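Local coordinates for protein diacylglycerol kinase (Bacillus anthracis, PDB 3S40) that probably phosphorylates diacylglycerol or a related lipid, transferring the terminal phosphate of ATP to its hydroxyl group, at residues 71-76 / 99-104; 104-109 / 203-208; 180-185 / 193-198; 227-232 / 252-257. All blocks are in the same frame, centred on the assembly; numbering follows the deposited sequence.

Contact 1: residues 71-76 / 99-104; sequences GGDGTV and TCNDFS
The carboxylate of D73 receives two consecutive backbone N-H groups of 99-104, one on each oxygen. OD1 takes N101 N at 2.9 Å and OD2 takes D102 N at 3.0 Å, both from the syn side. The two nitrogens stand 18° and 17° out of the carboxylate plane, to the same side of it. CB of C100 lies on the other side of that plane, 3.6 Å from OD1 of D73. Water 2, on the nitrogens' side, gives a proton to D73 OD2 and accepts one from F103 N, so the first turn of helix 102-106 adds a third, indirect grip. D73 reaches across because its CG stays beside its own backbone N (chi1 -56°). The residues 71-76 form the GGDGT signature that diacylglycerol kinases share with the NAD kinases and phosphofructokinases, here a strand end, a glycine N-cap (G72) and the start of helix 73-83. In these families the signature belongs to the nucleotide-binding site. N101 turns OD1 toward G71 and G72: water 1 donates to this OD1 and to G71 O, at 2.7 Å each. That OD1 also accepts the N-H of G98, while ND2 donates to Q111, so the amide's rotation is set from both ends. D102 OD2 comes within 4.0 Å of D73 OD2, yet the D102 carboxylate turns its oxygens to the N-H groups of G208 and G209.

Contact 2: residues 104-109 / 203-208; sequences SRTLGV and NGEYLG
T106 holds OG1 beside its backbone N and opposite its carbonyl carbon (chi1 -70°), which aims the hydroxyl at the backbone of E205; Y206, with CG likewise beside its N (chi1 -79°), swings its ring under CB of R105. The contact thus joins the C-terminal end of helix 102-106, in the kinase catalytic domain, to a turn of the NAD-kinase-like beta domain, as expected of a two-domain lipid kinase of this family. The helix stops in a Schellman motif, with G108 at positive phi. E205 N donates to T106 OG1 at 3.0 Å with an N-H...O angle of 152°. This oxygen is also bonded to D102 O one helical turn back and to water 5, which donates to Y206 O; a buried hydroxyl is gripped three ways. The methyl of T106, CG2, lies against the aliphatic part of E205, 3.7 Å from its CG, the two side chains crossing at about a right angle. The carboxylate beyond is held by C219 N at OE1, while OE2 shares water 4 with T106 O. R105 CB sits 3.6 Å from the centroid of the Y206 ring, almost on the ring normal, a CH-pi contact. Farther along the same extended chain, R105 CD comes to 3.7 Å from Y206 CD1, and the guanidinium moves off to bond C100 O through NE. Water 4 lies in the plane of the Y206 ring, at its edge.

Contact 3: residues 180-185 / 193-198; sequences TFPVKI and EDEAVL
K184 leans along E193, the two side chains lying side by side and pointing the same way. Its CB is 3.8 Å from E193 CG, and its CG, set anti to the backbone N (chi1 -157°), comes unusually close to that carbon, 3.2 Å, an approach to be read with caution. CD and CE pass beside E193 OE2. Bends at chi3 and chi4 turn the tip back, and NZ closes a salt bridge of 2.6 Å to OE2, entering from the anti side of the carboxylate and 16° out of its plane. Beneath this runs a beta hairpin, strands 181-187 and 190-196, the latter an outermost strand of one of the two antiparallel sheets of the beta-sandwich-like domain. F181 with A196 and V183 with D194 are hydrogen-bonded pairs; V183 N to D194 O measures 2.9 Å. On the face of K184 and P182, E195 bends at chi2 so that its OE2 accepts from T180 OG1 at 2.7 Å, again on the anti side, while OE1 lies 3.6 Å from P182 CB. The other face is mainly apolar, D194 beside K230 excepted: V183 CG1 lies 4.3 Å from A196 CB, and the carbonyl oxygen of A196 sits over one face of the F181 ring, offset toward its rim. K270 makes a cation-pi contact with that ring. At V197 and L198 a classic beta bulge opposite V229 turns the chain into the second sheet. The ion pair and the hydroxyl bond, the latter from the residue before the strand, probably reinforce the hairpin on one face, while F181, V183 and A196 pack on the other.

Contact 4: residues 227-232 / 252-257; sequences FVVKST and NDIFHV
I254 lays its branch methyl CG2 against the ring of F227, 3.4 Å from CE1 and 3.5 Å from CZ. CG2 is placed there by being anti to the backbone N of I254. On the same face V229 CG1 touches I254 CG1, and H256 CB approaches F227 CD1. On the other face V228 CB and F255 CB lie 4.0 Å apart. V228 CG2 stands at the edge of the F255 ring. Between the faces V228 and F255 form a hydrogen-bonded antiparallel pair, V228 N to F255 O at 2.8 Å and F255 N to V228 O at 3.0 Å; K230 N to D253 O continues the ladder. K230 then runs its extended side chain past D253 O, and its NZ donates to O of the poorly ordered N252 at 2.7 Å from above the carbonyl plane, 61° out of it. A weak bond to E251 O adds to that grip.

Farther out, H256 is fixed by carboxylates at both ring nitrogens, D225 at NE2 and D248 at ND1, which would tend to stabilise a positively charged imidazole. The F255 ring stacks on Y192. Strand 254-259 is the outermost of its sheet, with 224-230 inside it and 198-202 next; F237 of helix 234-240 covers F227, V229 and I254, while V228 faces Y192, A196 and I185 of the opposing hairpin.

Contacts 1 and 2 adjoin, their centres about 9 Å apart; they share S104 and helix 102-106, and R105 and G208 of contact 2 bond to C100 and D102 of contact 1. Together they run from the GGDGT signature across the helix to the beta domain, probably lining the cleft between domains. Contacts 3 and 4 form a second pair at the far end of the beta domain, again about 9 Å between centres, where the chain turns from one sheet to the other at V197, and V197 and L198 bond to V229. Centres of contacts 1 and 3 are about 30 Å apart. Contact 1 closes before contact 2 opens, contact 3 is nested inside contact 2, and contact 4 follows.

Contact 1: residues 71-76 / 99-104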
loop_
_atom_site.group_PDB
_atom_site.type_symbol
_atom_site.label_atom_id
_atom_site.label_comp_id
_atom_site.label_asym_id
_atom_site.label_seq_id
_atom_site.Cartn_x
_atom_site.Cartn_y
_atom_site.Cartn_z
ATOM N N GLY A 71 -13.288 -2.654 -0.897
ATOM C CA GLY A 71 -13.312 -1.232 -0.598
ATOM C C GLY A 71 -12.125 -0.463 -1.140
ATOM O O GLY A 71 -11.207 -1.040 -1.728
ATOM N N GLY A 72 -12.137 0.850 -0.927
ATOM C CA GLY A 72 -11.040 1.697 -1.368
ATOM C C GLY A 72 -9.786 1.650 -0.508
ATOM O O GLY A 72 -9.634 0.804 0.387
ATOM N N ASP A 73 -8.873 2.573 -0.791
ATOM C CA ASP A 73 -7.584 2.637 -0.107
ATOM C C ASP A 73 -7.731 2.864 1.394
ATOM O O ASP A 73 -6.973 2.321 2.185
ATOM C CB ASP A 73 -6.699 3.717 -0.744
ATOM C CG ASP A 73 -6.502 3.503 -2.247
ATOM O OD1 ASP A 73 -7.452 3.772 -3.028
ATOM O OD2 ASP A 73 -5.402 3.066 -2.644
ATOM N N GLY A 74 -8.703 3.673 1.792
ATOM C CA GLY A 74 -8.955 3.884 3.208
ATOM C C GLY A 74 -9.312 2.589 3.932
ATOM O O GLY A 74 -8.759 2.277 4.989
ATOM N N THR A 75 -10.247 1.835 3.364
ATOM C CA THR A 75 -10.661 0.560 3.955
ATOM C C THR A 75 -9.524 -0.463 3.990
ATOM O O THR A 75 -9.336 -1.148 4.989
ATOM C CB THR A 75 -11.889 -0.026 3.236
ATOM O OG1 THR A 75 -12.917 0.971 3.168
ATOM C CG2 THR A 75 -12.433 -1.238 4.003
ATOM N N VAL A 76 -8.766 -0.555 2.896
ATOM C CA VAL A 76 -7.598 -1.432 2.815
ATOM C C VAL A 76 -6.605 -1.079 3.921
ATOM O O VAL A 76 -6.077 -1.949 4.614
ATOM C CB VAL A 76 -6.878 -1.289 1.436
ATOM C CG1 VAL A 76 -5.476 -1.841 1.489
ATOM C CG2 VAL A 76 -7.673 -1.965 0.318
ATOM N N THR A 99 -11.288 4.581 -6.020
ATOM C CA THR A 99 -10.876 5.095 -7.322
ATOM C C THR A 99 -9.415 4.742 -7.640
ATOM O O THR A 99 -9.098 4.374 -8.769
ATOM C CB THR A 99 -11.126 6.609 -7.449
ATOM O OG1 THR A 99 -10.395 7.306 -6.435
ATOM C CG2 THR A 99 -12.617 6.912 -7.294
ATOM N N CYS A 100 -8.533 4.823 -6.645
ATOM C CA CYS A 100 -7.120 4.503 -6.873
ATOM C C CYS A 100 -6.797 3.025 -6.732
ATOM O O CYS A 100 -6.226 2.421 -7.641
ATOM C CB CYS A 100 -6.210 5.330 -5.970
ATOM S SG CYS A 100 -6.209 7.070 -6.408
ATOM N N ASN A 101 -7.131 2.453 -5.581
ATOM C CA ASN A 101 -6.876 1.043 -5.348
ATOM C C ASN A 101 -5.390 0.725 -5.593
ATOM O O ASN A 101 -5.038 -0.262 -6.240
ATOM C CB ASN A 101 -7.802 0.236 -6.249
ATOM C CG ASN A 101 -9.250 0.677 -6.106
ATOM O OD1 ASN A 101 -9.785 0.703 -4.992
ATOM N ND2 ASN A 101 -9.882 1.055 -7.217
ATOM N N ASP A 102 -4.529 1.591 -5.063
ATOM C CA ASP A 102 -3.092 1.498 -5.278
ATOM C C ASP A 102 -2.514 0.140 -4.936
ATOM O O ASP A 102 -1.772 -0.460 -5.735
ATOM C CB ASP A 102 -2.374 2.583 -4.482
ATOM C CG ASP A 102 -2.423 3.927 -5.178
ATOM O OD1 ASP A 102 -2.511 3.921 -6.424
ATOM O OD2 ASP A 102 -2.380 4.969 -4.487
ATOM N N PHE A 103 -2.835 -0.369 -3.753
ATOM C CA PHE A 103 -2.245 -1.651 -3.436
ATOM C C PHE A 103 -2.803 -2.840 -4.225
ATOM O O PHE A 103 -2.066 -3.790 -4.525
ATOM C CB PHE A 103 -2.141 -1.941 -1.935
ATOM C CG PHE A 103 -0.897 -2.689 -1.617
ATOM C CD1 PHE A 103 0.311 -2.014 -1.520
ATOM C CD2 PHE A 103 -0.907 -4.075 -1.549
ATOM C CE1 PHE A 103 1.489 -2.698 -1.293
ATOM C CE2 PHE A 103 0.258 -4.771 -1.327
ATOM C CZ PHE A 103 1.464 -4.084 -1.200
ATOM N N SER A 104 -4.079 -2.783 -4.576
ATOM C CA SER A 104 -4.664 -3.809 -5.413
ATOM C C SER A 104 -3.945 -3.810 -6.758
ATOM O O SER A 104 -3.639 -4.880 -7.326
ATOM C CB SER A 104 -6.201 -3.623 -5.555
ATOM O OG SER A 104 -6.553 -2.749 -6.624
HETATM O O HOH W 1 -8.802 -0.731 -2.920
HETATM O O HOH W 2 -4.427 0.841 -1.758
#

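Contact 2: residues 104-109 / 203-208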
loop_
_atom_site.group_PDB
_atom_site.type_symbol
_atom_site.label_atom_id
_atom_site.label_comp_id
_atom_site.label_asym_id
_atom_site.label_seq_id
_atom_site.Cartn_x
_atom_site.Cartn_y
_atom_site.Cartn_z
ATOM N N SER A 104 -4.079 -2.783 -4.576
ATOM C CA SER A 104 -4.664 -3.809 -5.413
ATOM C C SER A 104 -3.945 -3.810 -6.758
ATOM O O SER A 104 -3.639 -4.880 -7.326
ATOM C CB SER A 104 -6.201 -3.623 -5.555
ATOM O OG SER A 104 -6.553 -2.749 -6.624
ATOM N N ARG A 105 -3.622 -2.626 -7.266
ATOM C CA ARG A 105 -2.861 -2.569 -8.526
ATOM C C ARG A 105 -1.468 -3.160 -8.383
ATOM O O ARG A 105 -0.967 -3.829 -9.280
ATOM C CB ARG A 105 -2.761 -1.144 -9.066
ATOM C CG ARG A 105 -4.097 -0.603 -9.558
ATOM C CD ARG A 105 -3.977 0.866 -9.900
ATOM N NE ARG A 105 -5.274 1.524 -9.880
ATOM C CZ ARG A 105 -6.053 1.646 -10.946
ATOM N NH1 ARG A 105 -7.225 2.260 -10.837
ATOM N NH2 ARG A 105 -5.653 1.150 -12.116
ATOM N N THR A 106 -0.843 -2.925 -7.241
ATOM C CA THR A 106 0.485 -3.466 -7.007
ATOM C C THR A 106 0.469 -5.003 -7.164
ATOM O O THR A 106 1.401 -5.606 -7.716
ATOM C CB THR A 106 1.001 -3.019 -5.620
ATOM O OG1 THR A 106 1.275 -1.609 -5.658
ATOM C CG2 THR A 106 2.274 -3.764 -5.249
ATOM N N LEU A 107 -0.626 -5.614 -6.719
ATOM C CA LEU A 107 -0.797 -7.074 -6.734
ATOM C C LEU A 107 -1.344 -7.557 -8.067
ATOM O O LEU A 107 -1.562 -8.758 -8.258
ATOM C CB LEU A 107 -1.728 -7.531 -5.593
ATOM C CG LEU A 107 -1.261 -7.146 -4.182
ATOM C CD1 LEU A 107 -2.348 -7.492 -3.118
ATOM C CD2 LEU A 107 0.070 -7.793 -3.825
ATOM N N GLY A 108 -1.555 -6.617 -8.987
ATOM C CA GLY A 108 -2.004 -6.952 -10.328
ATOM C C GLY A 108 -3.460 -7.382 -10.360
ATOM O O GLY A 108 -3.933 -8.023 -11.303
ATOM N N VAL A 109 -4.184 -7.025 -9.314
ATOM C CA VAL A 109 -5.596 -7.374 -9.231
ATOM C C VAL A 109 -6.426 -6.647 -10.287
ATOM O O VAL A 109 -6.363 -5.428 -10.387
ATOM C CB VAL A 109 -6.173 -7.032 -7.864
ATOM C CG1 VAL A 109 -7.678 -7.295 -7.858
ATOM C CG2 VAL A 109 -5.439 -7.824 -6.750
ATOM N N ASN A 203 7.107 1.658 -0.957
ATOM C CA ASN A 203 7.024 0.217 -0.845
ATOM C C ASN A 203 6.107 -0.334 -1.914
ATOM O O ASN A 203 6.387 -1.363 -2.503
ATOM C CB ASN A 203 6.487 -0.201 0.524
ATOM C CG ASN A 203 6.569 -1.706 0.739
ATOM O OD1 ASN A 203 7.616 -2.318 0.537
ATOM N ND2 ASN A 203 5.454 -2.308 1.127
ATOM N N GLY A 204 5.000 0.362 -2.148
ATOM C CA GLY A 204 4.042 -0.027 -3.163
ATOM C C GLY A 204 4.437 0.436 -4.553
ATOM O O GLY A 204 5.201 1.386 -4.723
ATOM N N GLU A 205 3.889 -0.233 -5.558
ATOM C CA GLU A 205 4.337 -0.058 -6.933
ATOM C C GLU A 205 3.409 0.881 -7.705
ATOM O O GLU A 205 3.636 1.167 -8.868
ATOM C CB GLU A 205 4.511 -1.448 -7.581
ATOM C CG GLU A 205 5.399 -2.356 -6.681
ATOM C CD GLU A 205 5.565 -3.801 -7.177
ATOM O OE1 GLU A 205 5.925 -4.687 -6.361
ATOM O OE2 GLU A 205 5.340 -4.056 -8.373
ATOM N N TYR A 206 2.380 1.388 -7.021
ATOM C CA TYR A 206 1.427 2.302 -7.625
ATOM C C TYR A 206 1.124 3.430 -6.663
ATOM O O TYR A 206 1.109 3.232 -5.455
ATOM C CB TYR A 206 0.117 1.576 -7.971
ATOM C CG TYR A 206 0.212 0.784 -9.236
ATOM C CD1 TYR A 206 -0.318 1.275 -10.422
ATOM C CD2 TYR A 206 0.869 -0.439 -9.260
ATOM C CE1 TYR A 206 -0.222 0.560 -11.593
ATOM C CE2 TYR A 206 0.960 -1.160 -10.427
ATOM C CZ TYR A 206 0.425 -0.658 -11.592
ATOM O OH TYR A 206 0.524 -1.387 -12.764
ATOM N N LEU A 207 0.858 4.609 -7.205
ATOM C CA LEU A 207 0.523 5.770 -6.389
ATOM C C LEU A 207 -0.457 6.629 -7.151
ATOM O O LEU A 207 -0.153 7.077 -8.261
ATOM C CB LEU A 207 1.782 6.589 -6.112
ATOM C CG LEU A 207 2.510 6.343 -4.798
ATOM C CD1 LEU A 207 4.019 6.272 -5.012
ATOM C CD2 LEU A 207 2.132 7.444 -3.811
ATOM N N GLY A 208 -1.623 6.868 -6.557
ATOM C CA GLY A 208 -2.649 7.682 -7.184
ATOM C C GLY A 208 -3.252 7.017 -8.401
ATOM O O GLY A 208 -3.550 7.674 -9.397
HETATM O O HOH W 3 -1.862 -3.597 -11.929
HETATM O O HOH W 4 2.674 -4.076 -9.555
HETATM O O HOH W 5 0.625 0.452 -4.190
#

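Contact 3: residues 180-185 / 193-198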
loop_
_atom_site.group_PDB
_atom_site.type_symbol
_atom_site.label_atom_id
_atom_site.label_comp_id
_atom_site.label_asym_id
_atom_site.label_seq_id
_atom_site.Cartn_x
_atom_site.Cartn_y
_atom_site.Cartn_z
ATOM N N THR A 180 11.515 24.808 -0.444
ATOM C CA THR A 180 12.558 23.818 -0.192
ATOM C C THR A 180 12.895 23.754 1.291
ATOM O O THR A 180 12.735 24.736 2.012
ATOM C CB THR A 180 13.843 24.114 -0.991
ATOM O OG1 THR A 180 14.667 25.026 -0.258
ATOM C CG2 THR A 180 13.508 24.716 -2.347
ATOM N N PHE A 181 13.351 22.589 1.741
ATOM C CA PHE A 181 13.722 22.389 3.139
ATOM C C PHE A 181 14.900 21.429 3.236
ATOM O O PHE A 181 15.016 20.504 2.430
ATOM C CB PHE A 181 12.540 21.845 3.940
ATOM C CG PHE A 181 12.041 20.522 3.443
ATOM C CD1 PHE A 181 12.661 19.343 3.832
ATOM C CD2 PHE A 181 10.963 20.455 2.574
ATOM C CE1 PHE A 181 12.208 18.115 3.367
ATOM C CE2 PHE A 181 10.502 19.231 2.103
ATOM C CZ PHE A 181 11.127 18.060 2.499
ATOM N N PRO A 182 15.778 21.646 4.226
ATOM C CA PRO A 182 16.956 20.801 4.421
ATOM C C PRO A 182 16.603 19.467 5.076
ATOM O O PRO A 182 15.713 19.387 5.927
ATOM C CB PRO A 182 17.825 21.633 5.364
ATOM C CG PRO A 182 16.846 22.415 6.159
ATOM C CD PRO A 182 15.702 22.724 5.228
ATOM N N VAL A 183 17.324 18.427 4.676
ATOM C CA VAL A 183 17.066 17.087 5.152
ATOM C C VAL A 183 18.392 16.369 5.314
ATOM O O VAL A 183 19.366 16.643 4.602
ATOM C CB VAL A 183 16.158 16.292 4.168
ATOM C CG1 VAL A 183 16.957 15.837 2.935
ATOM C CG2 VAL A 183 15.530 15.091 4.860
ATOM N N LYS A 184 18.417 15.462 6.276
ATOM C CA LYS A 184 19.571 14.623 6.525
ATOM C C LYS A 184 19.041 13.197 6.568
ATOM O O LYS A 184 18.107 12.904 7.325
ATOM C CB LYS A 184 20.193 14.997 7.868
ATOM C CG LYS A 184 21.652 14.630 8.022
ATOM C CD LYS A 184 22.258 15.308 9.249
ATOM C CE LYS A 184 21.701 16.722 9.459
ATOM N NZ LYS A 184 21.842 17.609 8.269
ATOM N N ILE A 185 19.605 12.317 5.747
ATOM C CA ILE A 185 19.121 10.937 5.697
ATOM C C ILE A 185 20.252 9.966 5.952
ATOM O O ILE A 185 21.262 9.995 5.253
ATOM C CB ILE A 185 18.462 10.592 4.330
ATOM C CG1 ILE A 185 17.316 11.565 4.012
ATOM C CG2 ILE A 185 17.953 9.155 4.324
ATOM C CD1 ILE A 185 16.692 11.385 2.630
ATOM N N GLU A 193 22.819 14.509 2.897
ATOM C CA GLU A 193 22.357 15.828 3.314
ATOM C C GLU A 193 22.141 16.709 2.100
ATOM O O GLU A 193 22.978 16.748 1.190
ATOM C CB GLU A 193 23.368 16.486 4.248
ATOM C CG GLU A 193 23.108 16.236 5.718
ATOM C CD GLU A 193 24.345 16.453 6.573
ATOM O OE1 GLU A 193 25.403 15.869 6.247
ATOM O OE2 GLU A 193 24.261 17.210 7.565
ATOM N N ASP A 194 21.017 17.417 2.082
ATOM C CA ASP A 194 20.744 18.333 0.984
ATOM C C ASP A 194 19.475 19.150 1.179
ATOM O O ASP A 194 18.802 19.058 2.205
ATOM C CB ASP A 194 20.674 17.574 -0.346
ATOM C CG ASP A 194 21.459 18.258 -1.448
ATOM O OD1 ASP A 194 22.639 18.604 -1.212
ATOM O OD2 ASP A 194 20.895 18.456 -2.545
ATOM N N GLU A 195 19.174 19.962 0.174
ATOM C CA GLU A 195 17.978 20.782 0.150
ATOM C C GLU A 195 16.980 20.091 -0.762
ATOM O O GLU A 195 17.232 19.928 -1.961
ATOM C CB GLU A 195 18.314 22.169 -0.406
ATOM C CG GLU A 195 17.277 23.250 -0.134
ATOM C CD GLU A 195 17.354 23.790 1.284
ATOM O OE1 GLU A 195 18.082 23.199 2.111
ATOM O OE2 GLU A 195 16.686 24.808 1.570
ATOM N N ALA A 196 15.852 19.681 -0.192
ATOM C CA ALA A 196 14.847 18.922 -0.929
ATOM C C ALA A 196 13.503 19.616 -0.923
ATOM O O ALA A 196 13.149 20.292 0.037
ATOM C CB ALA A 196 14.695 17.525 -0.333
ATOM N N VAL A 197 12.750 19.428 -1.997
ATOM C CA VAL A 197 11.370 19.887 -2.035
ATOM C C VAL A 197 10.429 18.745 -1.625
ATOM O O VAL A 197 9.340 18.979 -1.093
ATOM C CB VAL A 197 10.990 20.444 -3.429
ATOM C CG1 VAL A 197 11.652 19.640 -4.543
ATOM C CG2 VAL A 197 9.484 20.462 -3.599
ATOM N N LEU A 198 10.868 17.508 -1.858
ATOM C CA LEU A 198 10.050 16.334 -1.565
ATOM C C LEU A 198 10.900 15.136 -1.131
ATOM O O LEU A 198 11.931 14.839 -1.732
ATOM C CB LEU A 198 9.212 15.964 -2.791
ATOM C CG LEU A 198 8.448 14.641 -2.732
ATOM C CD1 LEU A 198 7.162 14.790 -1.927
ATOM C CD2 LEU A 198 8.140 14.149 -4.127
#

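Contact 4: residues 227-232 / 252-257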
loop_
_atom_site.group_PDB
_atom_site.type_symbol
_atom_site.label_atom_id
_atom_site.label_comp_id
_atom_site.label_asym_id
_atom_site.label_seq_id
_atom_site.Cartn_x
_atom_site.Cartn_y
_atom_site.Cartn_z
ATOM N N PHE A 227 13.452 8.308 -2.072
ATOM C CA PHE A 227 13.371 9.122 -3.272
ATOM C C PHE A 227 13.283 10.585 -2.851
ATOM O O PHE A 227 12.344 11.002 -2.150
ATOM C CB PHE A 227 12.144 8.711 -4.098
ATOM C CG PHE A 227 12.065 9.365 -5.456
ATOM C CD1 PHE A 227 12.733 8.826 -6.538
ATOM C CD2 PHE A 227 11.321 10.520 -5.640
ATOM C CE1 PHE A 227 12.659 9.420 -7.790
ATOM C CE2 PHE A 227 11.238 11.121 -6.890
ATOM C CZ PHE A 227 11.905 10.569 -7.964
ATOM N N VAL A 228 14.274 11.361 -3.267
ATOM C CA VAL A 228 14.339 12.767 -2.905
ATOM C C VAL A 228 14.333 13.652 -4.140
ATOM O O VAL A 228 15.136 13.465 -5.049
ATOM C CB VAL A 228 15.610 13.061 -2.116
ATOM C CG1 VAL A 228 15.676 14.543 -1.770
ATOM C CG2 VAL A 228 15.661 12.203 -0.860
ATOM N N VAL A 229 13.426 14.616 -4.199
ATOM C CA VAL A 229 13.526 15.579 -5.283
ATOM C C VAL A 229 14.170 16.852 -4.758
ATOM O O VAL A 229 13.644 17.494 -3.852
ATOM C CB VAL A 229 12.190 15.892 -5.923
ATOM C CG1 VAL A 229 12.405 16.813 -7.130
ATOM C CG2 VAL A 229 11.498 14.603 -6.344
ATOM N N LYS A 230 15.321 17.194 -5.321
ATOM C CA LYS A 230 16.082 18.343 -4.852
ATOM C C LYS A 230 15.409 19.635 -5.288
ATOM O O LYS A 230 14.564 19.634 -6.184
ATOM C CB LYS A 230 17.516 18.273 -5.374
ATOM C CG LYS A 230 18.171 16.922 -5.130
ATOM C CD LYS A 230 19.591 16.859 -5.672
ATOM C CE LYS A 230 20.161 15.448 -5.534
ATOM N NZ LYS A 230 21.562 15.328 -6.033
ATOM N N SER A 231 15.780 20.733 -4.641
ATOM C CA SER A 231 15.225 22.042 -4.961
ATOM C C SER A 231 15.284 22.349 -6.459
ATOM O O SER A 231 14.508 23.156 -6.971
ATOM C CB SER A 231 15.967 23.122 -4.170
ATOM O OG SER A 231 17.373 22.930 -4.239
ATOM N N THR A 232 16.194 21.679 -7.159
ATOM C CA THR A 232 16.480 21.977 -8.557
ATOM C C THR A 232 15.965 20.909 -9.517
ATOM O O THR A 232 16.131 21.023 -10.733
ATOM C CB THR A 232 17.997 22.067 -8.785
ATOM O OG1 THR A 232 18.491 20.784 -9.192
ATOM C CG2 THR A 232 18.707 22.505 -7.506
ATOM N N ASN A 252 21.732 13.978 -10.393
ATOM C CA ASN A 252 22.074 15.299 -9.885
ATOM C C ASN A 252 20.899 16.027 -9.251
ATOM O O ASN A 252 21.062 16.742 -8.264
ATOM C CB ASN A 252 22.668 16.158 -11.002
ATOM C CG ASN A 252 24.093 15.771 -11.336
ATOM O OD1 ASN A 252 24.365 15.218 -12.403
ATOM N ND2 ASN A 252 25.013 16.062 -10.423
ATOM N N ASP A 253 19.714 15.848 -9.823
ATOM C CA ASP A 253 18.542 16.592 -9.385
ATOM C C ASP A 253 17.629 15.731 -8.510
ATOM O O ASP A 253 16.750 16.238 -7.810
ATOM C CB ASP A 253 17.778 17.117 -10.602
ATOM C CG ASP A 253 18.695 17.740 -11.644
ATOM O OD1 ASP A 253 18.359 17.692 -12.848
ATOM O OD2 ASP A 253 19.758 18.271 -11.259
ATOM N N ILE A 254 17.846 14.423 -8.557
ATOM C CA ILE A 254 17.026 13.486 -7.801
ATOM C C ILE A 254 17.886 12.401 -7.163
ATOM O O ILE A 254 18.697 11.764 -7.834
ATOM C CB ILE A 254 15.935 12.855 -8.692
ATOM C CG1 ILE A 254 14.941 13.930 -9.135
ATOM C CG2 ILE A 254 15.221 11.723 -7.961
ATOM C CD1 ILE A 254 13.751 13.390 -9.890
ATOM N N PHE A 255 17.723 12.211 -5.858
ATOM C CA PHE A 255 18.433 11.155 -5.155
ATOM C C PHE A 255 17.515 9.942 -4.953
ATOM O O PHE A 255 16.410 10.071 -4.444
ATOM C CB PHE A 255 18.944 11.659 -3.808
ATOM C CG PHE A 255 19.676 10.614 -3.009
ATOM C CD1 PHE A 255 20.907 10.136 -3.430
ATOM C CD2 PHE A 255 19.140 10.124 -1.828
ATOM C CE1 PHE A 255 21.589 9.177 -2.685
ATOM C CE2 PHE A 255 19.814 9.163 -1.077
ATOM C CZ PHE A 255 21.038 8.690 -1.506
ATOM N N HIS A 256 17.985 8.767 -5.357
ATOM C CA HIS A 256 17.214 7.549 -5.208
ATOM C C HIS A 256 18.127 6.430 -4.778
ATOM O O HIS A 256 19.111 6.121 -5.458
ATOM C CB HIS A 256 16.540 7.170 -6.527
ATOM C CG HIS A 256 15.792 5.873 -6.470
ATOM N ND1 HIS A 256 15.538 5.111 -7.589
ATOM C CD2 HIS A 256 15.224 5.215 -5.430
ATOM C CE1 HIS A 256 14.856 4.034 -7.241
ATOM N NE2 HIS A 256 14.659 4.070 -5.934
ATOM N N VAL A 257 17.820 5.825 -3.640
ATOM C CA VAL A 257 18.585 4.677 -3.193
ATOM C C VAL A 257 17.651 3.677 -2.534
ATOM O O VAL A 257 16.546 4.033 -2.110
ATOM C CB VAL A 257 19.685 5.080 -2.190
ATOM C CG1 VAL A 257 19.075 5.467 -0.849
ATOM C CG2 VAL A 257 20.669 3.939 -2.001
#